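Local coordinates for possible transcriptional regulator, ArsR family protein (Rhodococcus sp., PDB 2OQG), which probably acts as a DNA-binding transcription factor of the ArsR family, built on a winged helix-turn-helix domain, at residues L63-K68 with R76-E81. Residues are numbered along the deposited sequence; the frame is centred on the assembly and turned at random.
Sequences LVESVK and RALGAE. With ACY (acetic acid), chain F.
Glu65 and Arg76 face each other as a hydrogen-bonded antiparallel pair, and two backbone bonds fix their register: Glu65 N to Arg76 O and Arg76 N to Glu65 O, each 2.9 Å. Their side chains leave the same face of the sheet and run side by side. Glu65 starts with CG between its backbone N and carbonyl carbon and then extends, which carries its carboxylate out beside the arginine. Arg76 CG lies anti to its backbone N (chi1 168°), and a bend at chi3 then turns the guanidinium so that Val67 CG2 lies over the centre of one face, 3.7 Å from Arg76 CZ. The resulting salt bridge is loose: OE2 of Glu65 lies 3.4 Å from NH1 of Arg76, and the hydrogen bond is weak (131° at the hydrogen). A straighter bond (162°) joins NH1 to O of a bound acetic acid molecule, probably from the crystallisation liquor, at 2.8 Å; Arg76 NH2 lies 2.9 Å from its OXT. Asp34 forms a further salt bridge with NH2, so Val67 covers one face while the edge and NH2 have polar partners. Leu78 crosses Glu65 at about a right angle, its CD2 3.7 Å from Glu65 CD. Val64 and Ala77, a non-hydrogen-bonded pair, turn to the other face and pack on Leu27 and Leu30 of helix 21-32. Beyond the strands, Leu78 N donates to Leu63 O, and Leu63 CD2 meets Glu81 CB, joining the hairpin's base to helix 80-107. The antiparallel hairpin of strands 64-69 and 72-77, following helix 48-60, is the wing of a winged helix-turn-helix domain.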
ATOM      1  N   LEU A  63     -12.288   6.067   9.566  1.00 10.06           N
ATOM      2  CA  LEU A  63     -11.542   7.305   9.253  1.00  7.57           C
ATOM      3  C   LEU A  63     -10.097   7.072   8.849  1.00  8.68           C
ATOM      4  O   LEU A  63      -9.416   7.956   8.255  1.00 11.38           O
ATOM      5  CB  LEU A  63     -11.564   8.244  10.473  1.00  7.64           C
ATOM      6  CG  LEU A  63     -12.930   8.913  10.682  1.00  9.58           C
ATOM      7  CD1 LEU A  63     -12.984   9.599  12.022  1.00 14.70           C
ATOM      8  CD2 LEU A  63     -13.135   9.967   9.584  1.00 12.36           C
ATOM      9  N   VAL A  64      -9.606   5.887   9.205  1.00  8.81           N
ATOM     10  CA  VAL A  64      -8.208   5.453   8.920  1.00  9.45           C
ATOM     11  C   VAL A  64      -8.209   4.038   8.425  1.00  9.07           C
ATOM     12  O   VAL A  64      -9.042   3.190   8.883  1.00  9.71           O
ATOM     13  CB  VAL A  64      -7.306   5.591  10.218  1.00  8.63           C
ATOM     14  CG1 VAL A  64      -6.019   4.865  10.098  1.00  9.61           C
ATOM     15  CG2 VAL A  64      -7.144   7.066  10.561  1.00  9.35           C
ATOM     16  N   GLU A  65      -7.282   3.748   7.488  1.00  9.99           N
ATOM     17  CA  GLU A  65      -7.036   2.368   7.132  1.00 12.21           C
ATOM     18  C   GLU A  65      -5.556   2.016   7.339  1.00 11.76           C
ATOM     19  O   GLU A  65      -4.675   2.869   7.132  1.00 13.24           O
ATOM     20  CB  GLU A  65      -7.480   2.024   5.701  1.00 13.84           C
ATOM     21  CG  GLU A  65      -6.693   2.720   4.624  1.00 14.79           C
ATOM     22  CD  GLU A  65      -7.238   2.447   3.216  1.00 17.71           C
ATOM     23  OE1 GLU A  65      -8.239   1.681   3.091  1.00 22.62           O
ATOM     24  OE2 GLU A  65      -6.692   3.046   2.226  1.00 23.37           O
ATOM     25  N   SER A  66      -5.286   0.763   7.721  1.00 11.96           N
ATOM     26  CA  SER A  66      -3.927   0.285   7.699  1.00 13.37           C
ATOM     27  C   SER A  66      -3.490  -0.065   6.275  1.00 13.89           C
ATOM     28  O   SER A  66      -4.311  -0.508   5.418  1.00 15.59           O
ATOM     29  CB  SER A  66      -3.817  -0.932   8.572  1.00 15.86           C
ATOM     30  OG  SER A  66      -4.631  -1.892   7.999  1.00 19.63           O
ATOM     31  N   VAL A  67      -2.202   0.153   6.032  1.00 13.42           N
ATOM     32  CA  VAL A  67      -1.588  -0.048   4.740  1.00 14.92           C
ATOM     33  C   VAL A  67      -0.393  -0.958   5.060  1.00 15.62           C
ATOM     34  O   VAL A  67       0.588  -0.522   5.677  1.00 16.60           O
ATOM     35  CB  VAL A  67      -1.126   1.300   4.101  1.00 16.65           C
ATOM     36  CG1 VAL A  67      -0.436   1.067   2.757  1.00 17.68           C
ATOM     37  CG2 VAL A  67      -2.269   2.327   3.946  1.00 15.82           C
ATOM     38  N   LYS A  68      -0.486  -2.234   4.743  1.00 15.41           N
ATOM     39  CA  LYS A  68       0.628  -3.105   5.114  1.00 15.31           C
ATOM     40  C   LYS A  68       1.322  -3.572   3.845  1.00 15.80           C
ATOM     41  O   LYS A  68       0.729  -4.254   3.003  1.00 15.30           O
ATOM     42  CB  LYS A  68       0.152  -4.306   5.945  1.00 14.97           C
ATOM     43  CG  LYS A  68       1.259  -5.213   6.432  1.00 19.87           C
ATOM     44  CD  LYS A  68       0.716  -6.349   7.192  1.00 21.99           C
ATOM     45  CE  LYS A  68       1.893  -7.217   7.723  1.00 26.64           C
ATOM     46  NZ  LYS A  68       1.408  -8.429   8.419  1.00 32.02           N
ATOM     47  N   ARG A  76      -3.321   5.443   6.995  1.00 11.42           N
ATOM     48  CA  ARG A  76      -3.676   6.466   6.006  1.00 11.81           C
ATOM     49  C   ARG A  76      -5.071   6.990   6.399  1.00 12.23           C
ATOM     50  O   ARG A  76      -5.933   6.208   6.738  1.00 12.00           O
ATOM     51  CB  ARG A  76      -3.722   5.861   4.584  1.00 12.00           C
ATOM     52  CG  ARG A  76      -4.327   6.726   3.528  1.00 12.84           C
ATOM     53  CD  ARG A  76      -4.380   5.883   2.249  1.00 14.17           C
ATOM     54  NE  ARG A  76      -3.057   5.383   1.867  1.00 16.27           N
ATOM     55  CZ  ARG A  76      -2.851   4.399   0.983  1.00 15.20           C
ATOM     56  NH1 ARG A  76      -3.893   3.809   0.392  1.00 19.29           N
ATOM     57  NH2 ARG A  76      -1.601   4.046   0.668  1.00 19.29           N
ATOM     58  N   ALA A  77      -5.258   8.305   6.398  1.00 10.66           N
ATOM     59  CA  ALA A  77      -6.580   8.907   6.650  1.00 10.84           C
ATOM     60  C   ALA A  77      -7.389   8.771   5.376  1.00 12.94           C
ATOM     61  O   ALA A  77      -6.863   8.980   4.259  1.00 12.67           O
ATOM     62  CB  ALA A  77      -6.455  10.363   7.044  1.00 12.42           C
ATOM     63  N   LEU A  78      -8.697   8.602   5.565  1.00 11.86           N
ATOM     64  CA  LEU A  78      -9.652   8.408   4.483  1.00 12.97           C
ATOM     65  C   LEU A  78     -10.740   9.452   4.529  1.00 12.47           C
ATOM     66  O   LEU A  78     -11.284   9.769   5.616  1.00 12.51           O
ATOM     67  CB  LEU A  78     -10.336   7.049   4.635  1.00 12.67           C
ATOM     68  CG  LEU A  78      -9.378   5.888   4.423  1.00 13.45           C
ATOM     69  CD1 LEU A  78     -10.116   4.560   4.732  1.00 15.47           C
ATOM     70  CD2 LEU A  78      -8.771   5.831   3.060  1.00 14.67           C
ATOM     71  N   GLY A  79     -11.056  10.032   3.355  1.00 13.82           N
ATOM     72  CA  GLY A  79     -12.090  11.064   3.336  1.00 13.50           C
ATOM     73  C   GLY A  79     -13.516  10.590   3.383  1.00 13.37           C
ATOM     74  O   GLY A  79     -14.406  11.390   3.735  1.00 14.42           O
ATOM     75  N   ALA A  80     -13.796   9.330   3.016  1.00 14.50           N
ATOM     76  CA  ALA A  80     -15.210   8.851   2.889  1.00 15.15           C
ATOM     77  C   ALA A  80     -16.131   9.182   4.060  1.00 15.06           C
ATOM     78  O   ALA A  80     -17.284   9.669   3.830  1.00 15.11           O
ATOM     79  CB  ALA A  80     -15.303   7.339   2.591  1.00 15.93           C
ATOM     80  N   GLU A  81     -15.693   8.926   5.296  1.00 14.84           N
ATOM     81  CA  GLU A  81     -16.588   9.227   6.409  1.00 15.97           C
ATOM     82  C   GLU A  81     -16.689  10.707   6.741  1.00 13.51           C
ATOM     83  O   GLU A  81     -17.736  11.140   7.223  1.00 14.97           O
ATOM     84  CB  GLU A  81     -16.206   8.423   7.659  1.00 16.60           C
ATOM     85  CG  GLU A  81     -16.148   6.915   7.361  1.00 21.94           C
ATOM     86  CD  GLU A  81     -17.468   6.163   7.422  1.00 31.55           C
ATOM     87  OE1 GLU A  81     -17.525   5.172   8.198  1.00 38.55           O
ATOM     88  OE2 GLU A  81     -18.436   6.492   6.695  1.00 35.50           O
TER
HETATM   89  C   ACY F 203      -1.750   1.565  -1.724  1.00 25.09           C
HETATM   90  O   ACY F 203      -2.919   1.931  -1.502  1.00 25.97           O
HETATM   91  OXT ACY F 203      -0.727   1.933  -1.103  1.00 24.54           O
HETATM   92  CH3 ACY F 203      -1.544   0.585  -2.839  1.00 25.37           C